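Local coordinates for protein amidohydrolase (Thermotoga maritima, PDB 3OOQ) that probably hydrolyses amide bonds as a member of the amidohydrolase superfamily, with allantoin a possible but unproven substrate, at residues F[191-196]-F[212-217]; F[111-116]-F[378-383]; F[170-175]-F[227-232]; F[330-335]-F[367-372]; F[67-72]-F[76-81]. All blocks are in the same frame, centred on the assembly; numbering follows the deposited sequence.

Contact 1: residues F[191-196]-F[212-217]; sequences KKKELA and VGEMVL
K193 and E214 are linked by a salt bridge that spans two neighbouring helices, 172-198 and 208-217, on the outer side of the barrel-type amidohydrolase fold. The bridge is the whole of the contact, and the backbones themselves stay well apart.

The electrostatic part is short. K193 NZ donates to E214 OE1 over 2.6 Å and takes the syn lone pair, on the side where the other oxygen lies; E214 OE2 is farther off, 3.5 Å from K193 NZ. One carboxylate oxygen therefore receives the ammonium group, while OE2 turns to R218 NE in a second salt bridge. K193 NZ is shared too, since E211 OE1 also pairs with it, so the charges form a small network and are not an isolated couple. Buried E214 is likely to stay ionised with two cations beside it.

Apolar neighbours surround the bridge: E214 rests on Y189, K193 touches F203, and L217 packs on F183 and V186 of helix 172-198.

The reach depends on chain length. E214 sends CG anti to its own backbone N (chi1 174°) and runs straight from there toward the facing helix. K193 comes from the opposite direction, and its long chain bends at chi3 (146°) to bring NZ onto the carboxylate. Lysine suits this place because four methylenes span the gap. The last two of them run beside the same oxygen, K193 CE 3.6 Å and K193 CD 3.7 Å from E214 OE1.

Contact 2: residues F[111-116]-F[378-383]; sequences GVTSVM and VYIDGV
T113 meets V378 and I380 by apolar contact of their side chains. The closest touch is T113 CG2 on V378 CG1 at 3.5 Å. The same methyl, T113 CG2, lies 3.9 Å from I380 CG1, while T113 CB stands 3.9 Å from I380 CD1, the isoleucine and threonine sliding past each other in opposite directions. I380 CD1 also comes up to the backbone, 3.9 Å from T113 O.

The rotation of T113 (chi1 56°) sets OG1 between the backbone N and the carbonyl carbon; threonine suits the place in offering a methyl to the aliphatic side. Cutting I380 back to an alanine is likely to leave a gap beside T113 CB and CG2, since CG1 and CD1 would be gone.

Further out, turns fix both backbones. G111, at positive phi, ends helix 103-108 with a Schellman motif and launches strand 112-117. On the other side a type I' turn from I380 to V383 reverses the chain, with D381 and G382 at its corners, and D381 is tied to R135 and K133.

No hydrogen bond joins the two segments: the axes of 112-116 and 378-380 come no closer than 8.6 Å, at 33°. Strand 112-117 pairs instead with strands 54-64 and 125-133, and strand 375-380 with strands 361-364 and 383-387, so the contact packs side chains between strands that are not neighbours.

Contact 3: residues F[170-175]-F[227-232]; sequences STRMGT and AHRADD
R172 and D232 are the closest pair along the backbones, their CA atoms 8.2 Å apart, and each sits in the first turn of a helix. T171 caps helix 172-198, its OG1 accepting from G174 N at 3.0 Å, while R229 occupies the N-cap position of helix 230-243. The contact thus lies between the starts of two helices, and charged side chains fill the space between.

R172 runs extended from CG to NE and meets D232 at its guanidinium edge. R172 NE donates to D232 OD2 over 3.0 Å, nearly straight at 168° and onto the syn lone pair, and the carboxylate lies within 12° of the guanidinium plane. Weaker bonds add NE to OD1 and NH2 to OD2.

Over one face of R172 lies the guanidinium of R229, centres 3.3 Å apart and planes at 14°. The stack brings two donors, R172 NE and R229 NH2, to 3.2 Å without a bond between them. Acidic neighbours probably offset the like charges: R229, bent at chi3, grips D231 side-on, NE to OD1 at 2.7 Å and NH2 to OD2 at 2.6 Å. R172 NH1 goes on to D79 of the second subunit.

This is a stacked arginine pair, flat groups suited to lying face to face while aspartates take their edges. It sits where strand 223-227 passes into helix 230-243, a beta-alpha connection of the barrel-type fold, and joins an interface between subunits.

Contact 4: residues F[330-335]-F[367-372]; sequences EDLLKI and HPFDMK
F369 reaches across to L332 and L333, adjacent residues of helix 329-334, from the loop between strands 361-364 and 375-380. F369 leaves the backbone toward the helix, and with CG anti to the carbonyl carbon (chi1 -63°) the ring continues that way, its far end first.

Beyond CB and CG, CE1 of F369 comes within 4.0 Å of L333 CD2. On the other side of the ring, F369 CE2 lies 3.8 Å from L332 CB. The tip goes deepest: F369 CZ meets L333 CD2 at 3.6 Å and L333 CG at 3.9 Å, so the ring end rests in the notch between adjacent leucines. Phenylalanine suits the place because it is long, flat and wholly apolar. A serine at F369 would probably leave L333 CD2 and L332 CB without their partner and open a gap between helix and loop.

The loop is stiffened by its own bonds. A type I turn runs from H367 to D370, and F369 N donates to H367 ND1 at 3.0 Å, nearly straight (168°) and in the imidazole plane. Around the ring, A319 and A320 of helix 315-321 pack on F369. R324 of the third subunit holds the loop's carbonyls, P368 O and D370 O.

No hydrogen bond joins 330-335 to 367-372. The meeting of F369 with the leucines is apolar, buried carbon on carbon, so shape and exclusion of water hold it together, while the hydrogen bond between H367 NE2 and E329 OE2 adds a polar tie at the start of the helix.

Contact 5: residues F[67-72]-F[76-81]; sequences GLFEEG and YYSDGN
Y77, S78, D79 and G80 fold back against L68 and F69 within the long loop between strand 54-64 and helix 103-108, just past the His-X-His stretch that serves as metal ligand in relatives of this barrel fold.

Y77 contributes its backbone. A water is hydrogen-bonded to Y77 O at 2.7 Å and to L68 O at 2.8 Å, and accepts from E70 N at 3.0 Å, bridging both segments. The hydroxyl of Y77 bonds to V73 O of the fifth subunit.

S78 lies over the F69 ring. Its CB stands 4.0 Å from the ring centroid and 14° off the normal, a CH-pi contact. A chi1 of -173° swings OG to the side away from the serine N, and the hydroxyl oxygen also lies over the ring, near its CG-CD2 side, S78 OG 3.4 Å from F69 CD2; a weak bond reaches it from G80 N. Serine suits the place: its short side chain lets CB sit directly on the ring.

D79 makes the direct bond of the contact, D79 N to L68 O at 2.8 Å and 163°, the donor tilted out of the carbonyl plane. L68 O thus has two partners, D79 N and the water. The D79 carboxylate turns outward to K159 and R172 of the fourth subunit.

G80 closes the walk. It has no side chain, and its alpha carbon lies directly against leucine: L68 CD1 is 4.0 Å from G80 CA.

Overall arrangement
Along the chain, contact 5 closes first, in the loop after strand 54-64; contact 2 then spans 111-116 to 378-383 and encloses contacts 3, 1 and 4. Contact 1 is nested within contact 3, both on helix 172-198, though their centres are 27 Å apart. Contacts 2 and 4 lie nearest in centre, 17 Å, and contacts 1 and 4 farthest, 44 Å, on opposite sides of the chain's centre. None touches another within the chain. Between subunits, however, contacts 3 and 5 meet: R172 of one copy bridges to D79 of another. Contacts 4 and 5 each touch the third subunit, so some internal contacts also lie at subunit interfaces, whereas contact 2 touches no other chain.

Contact 1: residues F[191-196]-F[212-217]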
# COMPACT_ATOMS: atom_id res chain seq x y z
N LYS F 191 38.19 -20.44 9.04
CA LYS F 191 39.16 -21.06 8.13
C LYS F 191 39.93 -19.99 7.36
O LYS F 191 41.12 -20.16 7.12
CB LYS F 191 38.49 -22.04 7.18
CG LYS F 191 37.84 -23.21 7.91
CD LYS F 191 37.02 -24.09 6.99
CE LYS F 191 36.31 -25.14 7.80
NZ LYS F 191 35.39 -25.93 6.95
N LYS F 192 39.26 -18.90 6.99
CA LYS F 192 39.96 -17.78 6.35
C LYS F 192 41.00 -17.17 7.29
O LYS F 192 42.11 -16.85 6.85
CB LYS F 192 38.98 -16.71 5.87
CG LYS F 192 38.18 -17.11 4.64
CD LYS F 192 37.18 -16.02 4.29
CE LYS F 192 36.14 -16.50 3.29
NZ LYS F 192 34.91 -15.63 3.37
N LYS F 193 40.65 -17.04 8.56
CA LYS F 193 41.58 -16.52 9.58
C LYS F 193 42.77 -17.42 9.79
O LYS F 193 43.90 -16.94 9.97
CB LYS F 193 40.87 -16.36 10.92
CG LYS F 193 40.16 -15.05 11.10
CD LYS F 193 39.28 -15.17 12.31
CE LYS F 193 39.18 -13.89 13.05
NZ LYS F 193 38.81 -14.18 14.46
N GLU F 194 42.54 -18.72 9.78
CA GLU F 194 43.62 -19.68 9.95
C GLU F 194 44.50 -19.71 8.69
O GLU F 194 45.72 -19.79 8.79
CB GLU F 194 43.09 -21.06 10.39
CG GLU F 194 42.75 -21.12 11.92
CD GLU F 194 41.81 -22.28 12.33
OE1 GLU F 194 40.91 -22.05 13.18
OE2 GLU F 194 41.96 -23.42 11.81
N LEU F 195 43.89 -19.58 7.51
CA LEU F 195 44.64 -19.49 6.26
C LEU F 195 45.48 -18.21 6.18
O LEU F 195 46.50 -18.19 5.50
CB LEU F 195 43.70 -19.60 5.04
CG LEU F 195 44.23 -19.50 3.59
CD1 LEU F 195 45.22 -20.61 3.26
CD2 LEU F 195 43.09 -19.51 2.59
N ALA F 196 45.06 -17.16 6.89
CA ALA F 196 45.84 -15.93 7.00
C ALA F 196 46.93 -16.03 8.06
O ALA F 196 48.05 -15.59 7.84
CB ALA F 196 44.92 -14.75 7.29
N VAL F 212 31.26 -12.90 16.97
CA VAL F 212 30.44 -13.48 18.04
C VAL F 212 30.16 -14.95 17.79
O VAL F 212 30.10 -15.74 18.74
CB VAL F 212 29.03 -12.83 18.19
CG1 VAL F 212 28.59 -12.91 19.66
CG2 VAL F 212 29.01 -11.43 17.70
N GLY F 213 29.91 -15.30 16.53
CA GLY F 213 29.65 -16.69 16.16
C GLY F 213 30.86 -17.55 16.50
O GLY F 213 30.72 -18.67 17.00
N GLU F 214 32.04 -17.00 16.22
CA GLU F 214 33.30 -17.69 16.52
C GLU F 214 33.43 -17.92 18.04
O GLU F 214 33.84 -19.01 18.49
CB GLU F 214 34.49 -16.91 15.97
CG GLU F 214 35.86 -17.49 16.36
CD GLU F 214 37.05 -16.78 15.72
OE1 GLU F 214 36.88 -15.75 15.04
OE2 GLU F 214 38.17 -17.27 15.92
N MSE F 215 33.04 -16.92 18.83
CA MSE F 215 33.04 -17.06 20.29
C MSE F 215 32.22 -18.26 20.73
O MSE F 215 32.68 -19.05 21.56
CB MSE F 215 32.52 -15.81 20.98
CG MSE F 215 33.52 -14.68 21.00
SE MSE F 215 32.79 -13.23 22.07
CE MSE F 215 32.22 -11.96 20.64
N VAL F 216 31.03 -18.38 20.16
CA VAL F 216 30.14 -19.51 20.39
C VAL F 216 30.77 -20.83 19.94
O VAL F 216 30.76 -21.79 20.69
CB VAL F 216 28.75 -19.30 19.74
CG1 VAL F 216 27.87 -20.57 19.89
CG2 VAL F 216 28.05 -18.11 20.35
N LEU F 217 31.34 -20.87 18.74
CA LEU F 217 31.96 -22.11 18.25
C LEU F 217 33.20 -22.52 19.02
O LEU F 217 33.50 -23.71 19.13
CB LEU F 217 32.24 -22.06 16.74
CG LEU F 217 31.00 -21.97 15.83
CD1 LEU F 217 31.39 -22.34 14.40
CD2 LEU F 217 29.88 -22.90 16.31

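Contact 2: residues F[111-116]-F[378-383]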
# COMPACT_ATOMS: atom_id res chain seq x y z
N GLY F 111 13.60 -8.30 45.82
CA GLY F 111 14.76 -9.06 46.25
C GLY F 111 15.64 -9.59 45.15
O GLY F 111 16.46 -10.45 45.40
N VAL F 112 15.47 -9.07 43.93
CA VAL F 112 16.29 -9.46 42.78
C VAL F 112 17.47 -8.50 42.60
O VAL F 112 17.29 -7.28 42.51
CB VAL F 112 15.46 -9.50 41.47
CG1 VAL F 112 16.32 -9.96 40.30
CG2 VAL F 112 14.26 -10.43 41.64
N THR F 113 18.68 -9.05 42.52
CA THR F 113 19.86 -8.20 42.45
C THR F 113 20.65 -8.33 41.15
O THR F 113 21.31 -7.38 40.74
CB THR F 113 20.81 -8.46 43.65
OG1 THR F 113 21.15 -9.85 43.68
CG2 THR F 113 20.14 -8.06 44.96
N SER F 114 20.60 -9.50 40.53
CA SER F 114 21.36 -9.77 39.29
C SER F 114 20.47 -10.40 38.23
O SER F 114 19.59 -11.20 38.55
CB SER F 114 22.55 -10.72 39.57
OG SER F 114 23.51 -10.13 40.44
N VAL F 115 20.71 -10.07 36.97
CA VAL F 115 19.96 -10.65 35.86
C VAL F 115 20.85 -10.77 34.64
O VAL F 115 21.80 -9.99 34.46
CB VAL F 115 18.70 -9.79 35.45
CG1 VAL F 115 17.78 -9.53 36.65
CG2 VAL F 115 19.13 -8.44 34.88
N MSE F 116 20.56 -11.73 33.78
CA MSE F 116 21.02 -11.62 32.42
C MSE F 116 20.01 -10.84 31.56
O MSE F 116 18.85 -11.25 31.41
CB MSE F 116 21.37 -12.95 31.77
CG MSE F 116 22.29 -12.68 30.56
SE MSE F 116 22.64 -14.11 29.43
CE MSE F 116 20.80 -14.68 29.01
N VAL F 378 18.48 -3.96 50.81
CA VAL F 378 19.24 -4.74 49.82
C VAL F 378 20.64 -4.17 49.73
O VAL F 378 20.81 -2.95 49.63
CB VAL F 378 18.60 -4.71 48.39
CG1 VAL F 378 19.41 -5.60 47.39
CG2 VAL F 378 17.14 -5.16 48.44
N TYR F 379 21.63 -5.06 49.79
CA TYR F 379 23.01 -4.71 49.59
C TYR F 379 23.45 -5.43 48.33
O TYR F 379 23.00 -6.55 48.07
CB TYR F 379 23.87 -5.19 50.77
CG TYR F 379 23.52 -4.53 52.10
CD1 TYR F 379 22.43 -4.98 52.86
CD2 TYR F 379 24.29 -3.48 52.60
CE1 TYR F 379 22.11 -4.38 54.08
CE2 TYR F 379 23.98 -2.88 53.84
CZ TYR F 379 22.89 -3.34 54.56
OH TYR F 379 22.57 -2.78 55.76
N ILE F 380 24.31 -4.78 47.56
CA ILE F 380 24.95 -5.37 46.38
C ILE F 380 26.42 -5.01 46.51
O ILE F 380 26.75 -3.85 46.73
CB ILE F 380 24.35 -4.81 45.06
CG1 ILE F 380 22.91 -5.32 44.88
CG2 ILE F 380 25.23 -5.19 43.86
CD1 ILE F 380 22.19 -4.84 43.61
N ASP F 381 27.31 -6.00 46.41
CA ASP F 381 28.74 -5.77 46.71
C ASP F 381 28.93 -5.07 48.06
O ASP F 381 29.79 -4.20 48.21
CB ASP F 381 29.41 -4.96 45.59
CG ASP F 381 29.30 -5.63 44.24
OD1 ASP F 381 29.34 -6.89 44.16
OD2 ASP F 381 29.19 -4.90 43.24
N GLY F 382 28.11 -5.45 49.03
CA GLY F 382 28.22 -4.95 50.39
C GLY F 382 27.81 -3.50 50.58
O GLY F 382 28.08 -2.92 51.62
N VAL F 383 27.16 -2.93 49.57
CA VAL F 383 26.71 -1.54 49.57
C VAL F 383 25.18 -1.53 49.54
O VAL F 383 24.56 -2.20 48.70
CB VAL F 383 27.28 -0.74 48.36
CG1 VAL F 383 26.72 0.68 48.31
CG2 VAL F 383 28.82 -0.71 48.40

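Contact 3: residues F[170-175]-F[227-232]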
# COMPACT_ATOMS: atom_id res chain seq x y z
N SER F 170 9.70 -18.06 7.24
CA SER F 170 8.27 -18.06 7.44
C SER F 170 7.83 -19.44 7.96
O SER F 170 6.65 -19.66 8.18
CB SER F 170 7.54 -17.74 6.12
OG SER F 170 7.82 -18.70 5.11
N THR F 171 8.79 -20.35 8.14
CA THR F 171 8.50 -21.71 8.60
C THR F 171 9.58 -22.14 9.60
O THR F 171 10.67 -21.57 9.62
CB THR F 171 8.52 -22.74 7.43
OG1 THR F 171 9.83 -22.78 6.86
CG2 THR F 171 7.50 -22.38 6.32
N ARG F 172 9.29 -23.16 10.39
CA ARG F 172 10.32 -23.81 11.21
C ARG F 172 11.51 -24.32 10.39
O ARG F 172 12.64 -24.23 10.85
CB ARG F 172 9.71 -24.95 12.05
CG ARG F 172 8.89 -24.44 13.25
CD ARG F 172 8.34 -25.60 14.10
NE ARG F 172 7.73 -25.12 15.34
CZ ARG F 172 6.48 -24.67 15.46
NH1 ARG F 172 5.67 -24.59 14.40
NH2 ARG F 172 6.05 -24.26 16.64
N MSE F 173 11.26 -24.86 9.19
CA MSE F 173 12.33 -25.33 8.31
C MSE F 173 13.29 -24.19 8.00
O MSE F 173 14.51 -24.38 8.00
CB MSE F 173 11.79 -25.86 6.96
CG MSE F 173 10.64 -26.86 7.03
SE MSE F 173 10.39 -27.61 5.24
CE MSE F 173 9.63 -25.97 4.39
N GLY F 174 12.71 -23.03 7.69
CA GLY F 174 13.46 -21.82 7.37
C GLY F 174 14.25 -21.26 8.54
O GLY F 174 15.37 -20.82 8.36
N THR F 175 13.65 -21.24 9.74
CA THR F 175 14.36 -20.76 10.95
C THR F 175 15.66 -21.55 11.22
O THR F 175 16.72 -20.97 11.46
CB THR F 175 13.44 -20.85 12.17
OG1 THR F 175 12.29 -20.05 11.92
CG2 THR F 175 14.14 -20.38 13.47
N ALA F 227 12.99 -21.88 22.96
CA ALA F 227 12.16 -22.94 22.38
C ALA F 227 11.08 -23.43 23.33
O ALA F 227 11.35 -23.67 24.50
CB ALA F 227 13.01 -24.14 21.91
N HIS F 228 9.87 -23.61 22.80
CA HIS F 228 8.73 -24.03 23.62
C HIS F 228 8.33 -25.45 23.29
O HIS F 228 8.37 -26.31 24.16
CB HIS F 228 7.53 -23.08 23.43
CG HIS F 228 7.76 -21.70 23.96
ND1 HIS F 228 7.76 -21.42 25.31
CD2 HIS F 228 8.01 -20.53 23.33
CE1 HIS F 228 7.99 -20.13 25.49
NE2 HIS F 228 8.15 -19.57 24.31
N ARG F 229 7.93 -25.69 22.04
CA ARG F 229 7.45 -27.00 21.63
C ARG F 229 8.59 -28.03 21.64
O ARG F 229 9.73 -27.69 21.35
CB ARG F 229 6.77 -26.90 20.25
CG ARG F 229 5.69 -27.96 20.03
CD ARG F 229 4.88 -27.67 18.76
NE ARG F 229 5.71 -27.86 17.57
CZ ARG F 229 5.30 -27.66 16.32
NH1 ARG F 229 4.05 -27.26 16.07
NH2 ARG F 229 6.15 -27.88 15.31
N ALA F 230 8.29 -29.28 21.99
CA ALA F 230 9.34 -30.29 22.20
C ALA F 230 10.26 -30.45 20.98
O ALA F 230 11.48 -30.57 21.13
CB ALA F 230 8.71 -31.67 22.61
N ASP F 231 9.66 -30.44 19.79
CA ASP F 231 10.44 -30.57 18.55
C ASP F 231 11.42 -29.41 18.31
O ASP F 231 12.51 -29.64 17.80
CB ASP F 231 9.54 -30.81 17.31
CG ASP F 231 8.52 -29.69 17.07
OD1 ASP F 231 8.00 -29.12 18.03
OD2 ASP F 231 8.23 -29.36 15.90
N ASP F 232 11.02 -28.18 18.67
CA ASP F 232 11.92 -27.02 18.54
C ASP F 232 13.09 -27.11 19.51
O ASP F 232 14.19 -26.70 19.16
CB ASP F 232 11.19 -25.70 18.78
CG ASP F 232 10.24 -25.34 17.64
OD1 ASP F 232 10.62 -25.48 16.46
OD2 ASP F 232 9.09 -24.98 17.97

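Contact 4: residues F[330-335]-F[367-372]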
# COMPACT_ATOMS: atom_id res chain seq x y z
N GLU F 330 12.86 -25.55 49.26
CA GLU F 330 14.32 -25.63 49.17
C GLU F 330 14.77 -25.55 47.70
O GLU F 330 15.70 -24.81 47.36
CB GLU F 330 14.81 -26.96 49.80
CG GLU F 330 16.31 -27.13 49.98
CD GLU F 330 16.70 -28.50 50.57
OE1 GLU F 330 17.73 -29.07 50.13
OE2 GLU F 330 15.97 -29.02 51.45
N ASP F 331 14.09 -26.30 46.85
CA ASP F 331 14.36 -26.33 45.40
C ASP F 331 14.03 -25.00 44.71
O ASP F 331 14.80 -24.48 43.88
CB ASP F 331 13.54 -27.45 44.74
CG ASP F 331 14.06 -28.85 45.09
OD1 ASP F 331 15.28 -29.01 45.29
OD2 ASP F 331 13.24 -29.79 45.14
N LEU F 332 12.86 -24.47 45.05
CA LEU F 332 12.40 -23.21 44.48
C LEU F 332 13.33 -22.06 44.84
O LEU F 332 13.50 -21.12 44.05
CB LEU F 332 10.98 -22.91 44.94
CG LEU F 332 9.92 -23.87 44.40
CD1 LEU F 332 8.65 -23.77 45.23
CD2 LEU F 332 9.63 -23.55 42.90
N LEU F 333 13.93 -22.12 46.03
CA LEU F 333 14.93 -21.12 46.38
C LEU F 333 16.19 -21.26 45.53
O LEU F 333 16.71 -20.25 45.03
CB LEU F 333 15.26 -21.17 47.89
CG LEU F 333 14.13 -20.67 48.77
CD1 LEU F 333 14.39 -21.03 50.27
CD2 LEU F 333 14.00 -19.17 48.57
N LYS F 334 16.65 -22.50 45.35
CA LYS F 334 17.85 -22.78 44.53
C LYS F 334 17.68 -22.33 43.07
O LYS F 334 18.61 -21.79 42.47
CB LYS F 334 18.21 -24.27 44.55
CG LYS F 334 18.63 -24.84 45.88
CD LYS F 334 19.10 -26.29 45.76
CE LYS F 334 19.49 -26.85 47.15
NZ LYS F 334 20.31 -28.10 47.08
N ILE F 335 16.50 -22.56 42.50
CA ILE F 335 16.28 -22.18 41.09
C ILE F 335 16.15 -20.66 40.91
O ILE F 335 16.07 -20.16 39.77
CB ILE F 335 15.10 -22.93 40.45
CG1 ILE F 335 13.75 -22.49 41.02
CG2 ILE F 335 15.29 -24.43 40.57
CD1 ILE F 335 12.53 -23.14 40.31
N HIS F 367 9.68 -14.83 55.63
CA HIS F 367 10.06 -15.70 54.52
C HIS F 367 9.58 -15.09 53.18
O HIS F 367 8.44 -14.63 53.09
CB HIS F 367 9.48 -17.10 54.72
CG HIS F 367 10.13 -18.13 53.85
ND1 HIS F 367 9.97 -18.16 52.47
CD2 HIS F 367 10.95 -19.17 54.15
CE1 HIS F 367 10.67 -19.15 51.97
NE2 HIS F 367 11.27 -19.79 52.96
N PRO F 368 10.44 -15.10 52.14
CA PRO F 368 10.08 -14.49 50.84
C PRO F 368 8.87 -15.12 50.14
O PRO F 368 8.25 -14.47 49.31
CB PRO F 368 11.33 -14.70 49.98
CG PRO F 368 12.45 -14.76 51.00
CD PRO F 368 11.85 -15.52 52.15
N PHE F 369 8.56 -16.36 50.47
CA PHE F 369 7.40 -17.03 49.87
C PHE F 369 6.16 -16.82 50.72
O PHE F 369 5.12 -17.41 50.46
CB PHE F 369 7.65 -18.54 49.69
CG PHE F 369 8.78 -18.89 48.73
CD1 PHE F 369 9.34 -17.93 47.90
CD2 PHE F 369 9.26 -20.21 48.66
CE1 PHE F 369 10.39 -18.26 47.02
CE2 PHE F 369 10.31 -20.54 47.79
CZ PHE F 369 10.86 -19.56 46.96
N ASP F 370 6.30 -16.02 51.77
CA ASP F 370 5.15 -15.65 52.58
C ASP F 370 4.73 -14.30 52.05
O ASP F 370 5.53 -13.35 52.05
CB ASP F 370 5.50 -15.57 54.08
CG ASP F 370 4.27 -15.29 54.97
OD1 ASP F 370 3.30 -14.62 54.54
OD2 ASP F 370 4.28 -15.74 56.13
N MSE F 371 3.49 -14.23 51.57
CA MSE F 371 3.03 -13.01 50.90
C MSE F 371 2.92 -11.81 51.84
O MSE F 371 2.76 -10.67 51.39
CB MSE F 371 1.74 -13.26 50.13
CG MSE F 371 1.89 -14.24 48.95
SE MSE F 371 3.24 -13.66 47.61
CE MSE F 371 4.74 -14.84 48.10
N LYS F 372 3.05 -12.04 53.15
CA LYS F 372 3.07 -10.93 54.08
C LYS F 372 4.45 -10.29 54.16
O LYS F 372 4.58 -9.15 54.63
CB LYS F 372 2.60 -11.37 55.47
CG LYS F 372 1.13 -11.71 55.49
CD LYS F 372 0.67 -12.06 56.89
CE LYS F 372 -0.83 -12.22 56.90
NZ LYS F 372 -1.25 -13.17 57.94

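Contact 5: residues F[67-72]-F[76-81]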
# COMPACT_ATOMS: atom_id res chain seq x y z
N GLY F 67 15.05 -3.17 31.88
CA GLY F 67 15.92 -2.13 31.35
C GLY F 67 15.86 -1.98 29.84
O GLY F 67 16.13 -0.90 29.31
N LEU F 68 15.53 -3.07 29.13
CA LEU F 68 15.37 -3.03 27.66
C LEU F 68 13.98 -2.57 27.22
O LEU F 68 13.84 -1.87 26.21
CB LEU F 68 15.65 -4.40 27.03
CG LEU F 68 17.06 -4.96 26.95
CD1 LEU F 68 17.07 -6.22 26.11
CD2 LEU F 68 17.98 -3.94 26.32
N PHE F 69 12.98 -3.01 27.95
CA PHE F 69 11.59 -2.70 27.68
C PHE F 69 11.14 -1.84 28.87
O PHE F 69 10.60 -2.36 29.84
CB PHE F 69 10.83 -4.03 27.60
CG PHE F 69 9.42 -3.93 27.10
CD1 PHE F 69 8.62 -2.83 27.41
CD2 PHE F 69 8.87 -4.98 26.36
CE1 PHE F 69 7.30 -2.75 26.96
CE2 PHE F 69 7.54 -4.91 25.91
CZ PHE F 69 6.76 -3.79 26.21
N GLU F 70 11.43 -0.55 28.80
CA GLU F 70 11.22 0.37 29.94
C GLU F 70 9.78 0.31 30.43
O GLU F 70 8.84 0.20 29.62
CB GLU F 70 11.58 1.83 29.54
CG GLU F 70 11.50 2.83 30.72
CD GLU F 70 11.70 4.31 30.33
OE1 GLU F 70 12.01 4.64 29.17
OE2 GLU F 70 11.54 5.15 31.24
N GLU F 71 9.59 0.36 31.75
CA GLU F 71 8.25 0.28 32.31
C GLU F 71 7.56 1.65 32.31
O GLU F 71 8.20 2.68 32.50
CB GLU F 71 8.26 -0.33 33.72
CG GLU F 71 6.83 -0.54 34.31
CD GLU F 71 6.81 -1.46 35.54
OE1 GLU F 71 7.86 -1.61 36.20
OE2 GLU F 71 5.74 -2.04 35.86
N GLY F 72 6.25 1.62 32.08
CA GLY F 72 5.40 2.79 32.18
C GLY F 72 5.51 3.79 31.03
O GLY F 72 5.26 4.98 31.24
N TYR F 76 6.03 0.76 22.22
CA TYR F 76 6.72 1.44 21.12
C TYR F 76 8.21 1.77 21.41
O TYR F 76 9.05 1.75 20.49
CB TYR F 76 5.94 2.70 20.70
CG TYR F 76 6.70 3.57 19.73
CD1 TYR F 76 7.02 3.10 18.45
CD2 TYR F 76 7.11 4.86 20.10
CE1 TYR F 76 7.73 3.90 17.55
CE2 TYR F 76 7.82 5.67 19.21
CZ TYR F 76 8.13 5.18 17.95
OH TYR F 76 8.83 5.95 17.06
N TYR F 77 8.53 2.05 22.67
CA TYR F 77 9.88 2.39 23.09
C TYR F 77 10.78 1.18 23.45
O TYR F 77 11.92 1.36 23.90
CB TYR F 77 9.81 3.34 24.30
CG TYR F 77 9.17 4.67 23.98
CD1 TYR F 77 9.79 5.58 23.11
CD2 TYR F 77 7.94 5.02 24.53
CE1 TYR F 77 9.19 6.82 22.80
CE2 TYR F 77 7.33 6.26 24.24
CZ TYR F 77 7.97 7.15 23.38
OH TYR F 77 7.38 8.36 23.09
N SER F 78 10.27 -0.04 23.25
CA SER F 78 11.04 -1.23 23.62
C SER F 78 12.31 -1.37 22.78
O SER F 78 12.28 -1.23 21.56
CB SER F 78 10.19 -2.50 23.53
OG SER F 78 10.93 -3.60 24.05
N ASP F 79 13.41 -1.65 23.45
CA ASP F 79 14.68 -1.85 22.76
C ASP F 79 15.04 -3.33 22.67
O ASP F 79 16.15 -3.67 22.27
CB ASP F 79 15.80 -1.04 23.45
CG ASP F 79 15.68 0.46 23.19
OD1 ASP F 79 15.75 1.25 24.17
OD2 ASP F 79 15.51 0.86 22.01
N GLY F 80 14.10 -4.22 23.00
CA GLY F 80 14.41 -5.66 23.13
C GLY F 80 14.56 -6.54 21.89
O GLY F 80 15.06 -7.67 21.99
N ASN F 81 14.10 -6.07 20.73
CA ASN F 81 14.13 -6.88 19.50
C ASN F 81 14.49 -6.03 18.30
O ASN F 81 13.72 -5.16 17.91
CB ASN F 81 12.78 -7.56 19.23
CG ASN F 81 12.52 -8.76 20.13
OD1 ASN F 81 13.17 -9.80 20.01
ND2 ASN F 81 11.54 -8.63 21.02
O HOH W 1 12.72 0.70 26.43